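Local coordinates for dally-like, isoform A (Drosophila melanogaster, PDB 6XTZ), which binds Wnt and Hedgehog family proteins as a GPI-anchored cell-surface heparan sulfate proteoglycan, and shields the palmitoleate lipid of Wnt for signalling at a distance, at residues Y119-L124 / D144-T149; T149-M154 / K180-V185. The protein carries 5 engineered substitutions. One frame throughout, in Å; residues are numbered along the deposited sequence.

Contact 1 (Y119-L124 / D144-T149)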
loop_
_atom_site.group_PDB
_atom_site.type_symbol
_atom_site.label_atom_id
_atom_site.label_comp_id
_atom_site.label_asym_id
_atom_site.label_seq_id
_atom_site.Cartn_x
_atom_site.Cartn_y
_atom_site.Cartn_z
ATOM N N TYR A 119 25.166 -28.777 -5.977
ATOM C CA TYR A 119 25.521 -27.391 -6.257
ATOM C C TYR A 119 24.590 -26.763 -7.287
ATOM O O TYR A 119 24.332 -25.556 -7.229
ATOM C CB TYR A 119 26.973 -27.307 -6.729
ATOM C CG TYR A 119 27.216 -27.880 -8.111
ATOM C CD1 TYR A 119 27.417 -29.243 -8.298
ATOM C CD2 TYR A 119 27.258 -27.054 -9.227
ATOM C CE1 TYR A 119 27.644 -29.767 -9.561
ATOM C CE2 TYR A 119 27.482 -27.568 -10.491
ATOM C CZ TYR A 119 27.674 -28.922 -10.651
ATOM O OH TYR A 119 27.898 -29.429 -11.909
ATOM N N VAL A 120 24.079 -27.555 -8.233
ATOM C CA VAL A 120 23.138 -27.021 -9.214
ATOM C C VAL A 120 21.873 -26.534 -8.522
ATOM O O VAL A 120 21.274 -25.527 -8.918
ATOM C CB VAL A 120 22.822 -28.076 -10.291
ATOM C CG1 VAL A 120 21.923 -27.485 -11.366
ATOM C CG2 VAL A 120 24.105 -28.616 -10.903
ATOM N N PHE A 121 21.456 -27.232 -7.464
ATOM C CA PHE A 121 20.241 -26.856 -6.752
ATOM C C PHE A 121 20.498 -25.733 -5.754
ATOM O O PHE A 121 19.646 -24.856 -5.574
ATOM C CB PHE A 121 19.648 -28.078 -6.051
ATOM C CG PHE A 121 19.187 -29.152 -6.996
ATOM C CD1 PHE A 121 20.074 -30.106 -7.474
ATOM C CD2 PHE A 121 17.867 -29.208 -7.409
ATOM C CE1 PHE A 121 19.652 -31.094 -8.343
ATOM C CE2 PHE A 121 17.437 -30.195 -8.277
ATOM C CZ PHE A 121 18.331 -31.138 -8.745
ATOM N N SER A 122 21.661 -25.738 -5.098
ATOM C CA SER A 122 21.974 -24.660 -4.165
ATOM C C SER A 122 22.198 -23.341 -4.893
ATOM O O SER A 122 21.841 -22.280 -4.370
ATOM C CB SER A 122 23.198 -25.020 -3.322
ATOM O OG SER A 122 24.375 -25.062 -4.109
ATOM N N ASP A 123 22.778 -23.383 -6.096
ATOM C CA ASP A 123 22.936 -22.161 -6.879
ATOM C C ASP A 123 21.585 -21.588 -7.282
ATOM O O ASP A 123 21.411 -20.364 -7.325
ATOM C CB ASP A 123 23.793 -22.430 -8.116
ATOM C CG ASP A 123 25.236 -22.740 -7.772
ATOM O OD1 ASP A 123 25.688 -22.337 -6.681
ATOM O OD2 ASP A 123 25.918 -23.388 -8.595
ATOM N N LEU A 124 20.616 -22.454 -7.586
ATOM C CA LEU A 124 19.278 -21.976 -7.917
ATOM C C LEU A 124 18.612 -21.329 -6.710
ATOM O O LEU A 124 17.990 -20.268 -6.833
ATOM C CB LEU A 124 18.424 -23.125 -8.451
ATOM C CG LEU A 124 16.956 -22.792 -8.736
ATOM C CD1 LEU A 124 16.840 -21.649 -9.738
ATOM C CD2 LEU A 124 16.217 -24.025 -9.237
ATOM N N ASP A 144 15.792 -21.293 -16.805
ATOM C CA ASP A 144 16.147 -21.962 -18.053
ATOM C C ASP A 144 17.571 -22.499 -18.010
ATOM O O ASP A 144 17.837 -23.607 -18.488
ATOM C CB ASP A 144 15.963 -21.008 -19.234
ATOM C CG ASP A 144 14.509 -20.653 -19.476
ATOM O OD1 ASP A 144 13.627 -21.436 -19.060
ATOM O OD2 ASP A 144 14.244 -19.594 -20.084
ATOM N N LYS A 145 18.503 -21.728 -17.442
ATOM C CA LYS A 145 19.868 -22.220 -17.289
ATOM C C LYS A 145 19.939 -23.363 -16.288
ATOM O O LYS A 145 20.822 -24.223 -16.390
ATOM C CB LYS A 145 20.798 -21.083 -16.863
ATOM C CG LYS A 145 20.948 -19.979 -17.898
ATOM C CD LYS A 145 21.991 -18.960 -17.471
ATOM C CE LYS A 145 22.206 -17.908 -18.549
ATOM N NZ LYS A 145 23.230 -16.903 -18.148
ATOM N N PHE A 146 19.022 -23.390 -15.318
ATOM C CA PHE A 146 18.979 -24.489 -14.360
ATOM C C PHE A 146 18.640 -25.804 -15.051
ATOM O O PHE A 146 19.332 -26.812 -14.868
ATOM C CB PHE A 146 17.964 -24.173 -13.262
ATOM C CG PHE A 146 17.679 -25.323 -12.342
ATOM C CD1 PHE A 146 18.611 -25.723 -11.399
ATOM C CD2 PHE A 146 16.466 -25.988 -12.402
ATOM C CE1 PHE A 146 18.344 -26.777 -10.544
ATOM C CE2 PHE A 146 16.192 -27.042 -11.551
ATOM C CZ PHE A 146 17.134 -27.437 -10.621
ATOM N N PHE A 147 17.579 -25.812 -15.859
ATOM C CA PHE A 147 17.195 -27.040 -16.545
ATOM C C PHE A 147 18.149 -27.374 -17.683
ATOM O O PHE A 147 18.337 -28.552 -18.002
ATOM C CB PHE A 147 15.761 -26.932 -17.062
ATOM C CG PHE A 147 14.724 -27.006 -15.979
ATOM C CD1 PHE A 147 14.432 -28.215 -15.368
ATOM C CD2 PHE A 147 14.044 -25.871 -15.572
ATOM C CE1 PHE A 147 13.479 -28.289 -14.370
ATOM C CE2 PHE A 147 13.092 -25.939 -14.573
ATOM C CZ PHE A 147 12.809 -27.148 -13.971
ATOM N N ASN A 148 18.760 -26.359 -18.301
ATOM C CA ASN A 148 19.761 -26.621 -19.331
ATOM C C ASN A 148 20.934 -27.411 -18.762
ATOM O O ASN A 148 21.426 -28.350 -19.399
ATOM C CB ASN A 148 20.247 -25.308 -19.944
ATOM C CG ASN A 148 21.274 -25.522 -21.040
ATOM O OD1 ASN A 148 22.476 -25.575 -20.781
ATOM N ND2 ASN A 148 20.802 -25.645 -22.275
ATOM N N THR A 149 21.392 -27.043 -17.564
ATOM C CA THR A 149 22.437 -27.816 -16.900
ATOM C C THR A 149 21.959 -29.230 -16.600
ATOM O O THR A 149 22.711 -30.198 -16.773
ATOM C CB THR A 149 22.879 -27.109 -15.619
ATOM O OG1 THR A 149 23.401 -25.815 -15.943
ATOM C CG2 THR A 149 23.951 -27.913 -14.902
#
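Leu124 and Phe146, with CA atoms 6.9 Å apart, mark the register of two antiparallel helical segments, 119-124 and 144-149, whose axes stand 10.6 Å from each other at 179°. No hydrogen bond joins them, so the side chains carry the contact, and Phe146 dominates it. Its CG lies anti to the backbone N (chi1 171°), which sends the ring across the gap between three residues of the facing helix. Leu124 CD2 sits almost exactly above the ring centre, 3.5 Å from the centroid, a CH-pi contact over the face. At the rim the partners differ. Phe121 CE2 approaches Phe146 CZ to 3.6 Å in the plane of the Phe146 ring; with the planes at 77° and Phe146 CE1 above the Phe121 face, toward its rim, the edge of Phe146 is directed at that face in an offset edge-to-face pair. Phe121 also meets the ring of Tyr114. Val120 adds both CG1, 3.7 Å from Phe146 CE1, and its carbonyl oxygen, which lies near the ring plane beside the same carbon; aromatic hydrogens there would be weakly positive. Farther along, Thr149 CG2 and Val120 CG2 meet tip to tip at 4.1 Å. Thr149 turns that methyl toward the facing helix while its OG1 donates back to Lys145 O at 3.1 Å, a second bond on an oxygen already taken by the Thr149 backbone N; the polar branch is thus held within its own helix and the apolar one is left for the interface. The pairing is that of an antiparallel helical hairpin, helix 118-134 returning as helix 139-158 in the all-helical glypican core, and here it lines a lipid pocket: Phe146 touches the bound O-palmitoleoyl serine.

Contact 2 (T149-M154 / K180-V185); sequences TLYQKM and KPFGDV
Tyr151 of helix 139-158 packs against Pro181 and Phe182, in a type I beta turn (Lys180 to Gly183) overlapped by a type II' turn (Phe182 to Val185), the two sharing Phe182 and Gly183, in the loop leading into helix 185-216. The first turn is closed by Gly183 N donating to Lys180 O at 3.2 Å. Packing is tightest round the tyrosine ring. Pro181 CD lies over its face, 3.6 Å from Tyr151 CZ and 10° off the ring normal measured from the centroid, a CH-pi contact. Tyr151 CE1 meets Phe182 CD2 at 3.5 Å, edge-to-face, with the planes at 72° and the tyrosine edge directed at the phenylalanine face. With CG beside the backbone N (chi1 -67°), Tyr151 reaches the turn although its CB does not point there. The flank is looser: Met154 CG lies in the plane of the Phe182 ring, 4.0 Å from CE1, and Leu150 CB only approaches CE2 of that ring to 4.4 Å. Beyond the tyrosine hydroxyl, water takes over from apolar packing, beside the exposed Lys180. A phenylalanine in place of Tyr151 would lack this hydroxyl, and the water would probably lose its link to the helix. That water lies 2.7 Å from Tyr151 OH, accepts from Phe182 N at 2.8 Å and donates to Gly183 O at 2.9 Å.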
loop_
_atom_site.group_PDB
_atom_site.type_symbol
_atom_site.label_atom_id
_atom_site.label_comp_id
_atom_site.label_asym_id
_atom_site.label_seq_id
_atom_site.Cartn_x
_atom_site.Cartn_y
_atom_site.Cartn_z
ATOM N N THR A 149 21.392 -27.043 -17.564
ATOM C CA THR A 149 22.437 -27.816 -16.900
ATOM C C THR A 149 21.959 -29.230 -16.600
ATOM O O THR A 149 22.711 -30.198 -16.773
ATOM C CB THR A 149 22.879 -27.109 -15.619
ATOM O OG1 THR A 149 23.401 -25.815 -15.943
ATOM C CG2 THR A 149 23.951 -27.913 -14.902
ATOM N N LEU A 150 20.707 -29.373 -16.160
ATOM C CA LEU A 150 20.144 -30.704 -15.956
ATOM C C LEU A 150 20.030 -31.462 -17.273
ATOM O O LEU A 150 20.236 -32.681 -17.315
ATOM C CB LEU A 150 18.778 -30.599 -15.276
ATOM C CG LEU A 150 18.729 -30.778 -13.757
ATOM C CD1 LEU A 150 19.738 -29.880 -13.065
ATOM C CD2 LEU A 150 17.326 -30.508 -13.236
ATOM N N TYR A 151 19.698 -30.759 -18.360
ATOM C CA TYR A 151 19.632 -31.406 -19.666
ATOM C C TYR A 151 20.989 -31.967 -20.069
ATOM O O TYR A 151 21.073 -33.051 -20.658
ATOM C CB TYR A 151 19.131 -30.419 -20.723
ATOM C CG TYR A 151 17.694 -29.974 -20.558
ATOM C CD1 TYR A 151 16.814 -30.668 -19.736
ATOM C CD2 TYR A 151 17.215 -28.857 -21.232
ATOM C CE1 TYR A 151 15.500 -30.259 -19.588
ATOM C CE2 TYR A 151 15.906 -28.442 -21.092
ATOM C CZ TYR A 151 15.052 -29.145 -20.269
ATOM O OH TYR A 151 13.746 -28.730 -20.129
ATOM N N GLN A 152 22.065 -31.242 -19.758
ATOM C CA GLN A 152 23.403 -31.699 -20.116
ATOM C C GLN A 152 23.808 -32.912 -19.288
ATOM O O GLN A 152 24.307 -33.907 -19.827
ATOM C CB GLN A 152 24.410 -30.564 -19.935
ATOM C CG GLN A 152 24.125 -29.339 -20.783
ATOM C CD GLN A 152 25.146 -28.240 -20.575
ATOM O OE1 GLN A 152 26.352 -28.478 -20.629
ATOM N NE2 GLN A 152 24.667 -27.027 -20.329
ATOM N N LYS A 153 23.605 -32.844 -17.968
ATOM C CA LYS A 153 23.977 -33.961 -17.106
ATOM C C LYS A 153 23.140 -35.198 -17.406
ATOM O O LYS A 153 23.651 -36.324 -17.379
ATOM C CB LYS A 153 23.838 -33.560 -15.638
ATOM C CG LYS A 153 24.987 -32.710 -15.132
ATOM C CD LYS A 153 24.741 -32.220 -13.718
ATOM C CE LYS A 153 26.035 -31.745 -13.087
ATOM N NZ LYS A 153 26.799 -30.853 -13.999
ATOM N N MET A 154 21.851 -35.010 -17.697
ATOM C CA MET A 154 21.001 -36.141 -18.044
ATOM C C MET A 154 21.414 -36.784 -19.360
ATOM O O MET A 154 21.076 -37.947 -19.602
ATOM C CB MET A 154 19.540 -35.698 -18.115
ATOM C CG MET A 154 18.551 -36.764 -17.678
ATOM S SD MET A 154 18.723 -37.182 -15.933
ATOM C CE MET A 154 17.491 -38.473 -15.777
ATOM N N LYS A 180 13.335 -30.447 -25.608
ATOM C CA LYS A 180 12.506 -30.592 -24.412
ATOM C C LYS A 180 12.608 -32.025 -23.903
ATOM O O LYS A 180 11.675 -32.821 -24.062
ATOM C CB LYS A 180 11.054 -30.215 -24.706
ATOM C CG LYS A 180 10.874 -28.801 -25.236
ATOM C CD LYS A 180 11.405 -27.770 -24.251
ATOM C CE LYS A 180 11.281 -26.359 -24.805
ATOM N NZ LYS A 180 11.944 -25.358 -23.926
ATOM N N PRO A 181 13.729 -32.382 -23.271
ATOM C CA PRO A 181 13.921 -33.782 -22.854
ATOM C C PRO A 181 12.906 -34.259 -21.830
ATOM O O PRO A 181 12.553 -35.445 -21.830
ATOM C CB PRO A 181 15.345 -33.787 -22.274
ATOM C CG PRO A 181 15.986 -32.526 -22.768
ATOM C CD PRO A 181 14.881 -31.536 -22.919
ATOM N N PHE A 182 12.428 -33.376 -20.954
ATOM C CA PHE A 182 11.475 -33.741 -19.915
ATOM C C PHE A 182 10.038 -33.404 -20.290
ATOM O O PHE A 182 9.158 -33.445 -19.425
ATOM C CB PHE A 182 11.834 -33.048 -18.598
ATOM C CG PHE A 182 13.230 -33.333 -18.116
ATOM C CD1 PHE A 182 13.853 -34.534 -18.412
ATOM C CD2 PHE A 182 13.918 -32.394 -17.361
ATOM C CE1 PHE A 182 15.135 -34.792 -17.967
ATOM C CE2 PHE A 182 15.201 -32.648 -16.912
ATOM C CZ PHE A 182 15.811 -33.849 -17.216
ATOM N N GLY A 183 9.777 -33.077 -21.553
ATOM C CA GLY A 183 8.463 -32.608 -21.943
ATOM C C GLY A 183 8.250 -31.157 -21.562
ATOM O O GLY A 183 9.183 -30.351 -21.634
ATOM N N ASP A 184 7.031 -30.811 -21.149
ATOM C CA ASP A 184 6.691 -29.451 -20.755
ATOM C C ASP A 184 6.766 -29.237 -19.247
ATOM O O ASP A 184 6.364 -28.175 -18.761
ATOM C CB ASP A 184 5.295 -29.087 -21.269
ATOM C CG ASP A 184 4.216 -30.036 -20.771
ATOM O OD1 ASP A 184 4.529 -30.951 -19.981
ATOM O OD2 ASP A 184 3.046 -29.866 -21.173
ATOM N N VAL A 185 7.264 -30.224 -18.500
ATOM C CA VAL A 185 7.326 -30.095 -17.040
ATOM C C VAL A 185 8.270 -28.979 -16.606
ATOM O O VAL A 185 7.876 -28.179 -15.732
ATOM C CB VAL A 185 7.676 -31.450 -16.407
ATOM C CG1 VAL A 185 7.866 -31.312 -14.905
ATOM C CG2 VAL A 185 6.594 -32.473 -16.718
HETATM O O HOH W 1 11.956 -30.619 -20.950
#

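Overall arrangement
Contacts 1 and 2 follow one another along the chain and share helix 139-158, with Thr149 belonging to both; their centres are 11 Å apart. They also touch directly. Val120 CG1 of contact 1 packs on Leu150 CD1 of contact 2 at 3.7 Å, and Tyr119 OH lies 2.8 Å from Lys153 NZ, a probable hydrogen bond. Residues of both contacts on helix 139-158 thus pack on helix 118-134, and contact 2 adds the loop before helix 185-216. The lipid distinguishes them by distance: the Phe146 side chain, part of the pocket, is about 4 Å from the bound O-palmitoleoyl serine, whereas the Leu150 side chain is about 6 Å away, so contact 2 lies just beyond the pocket residues.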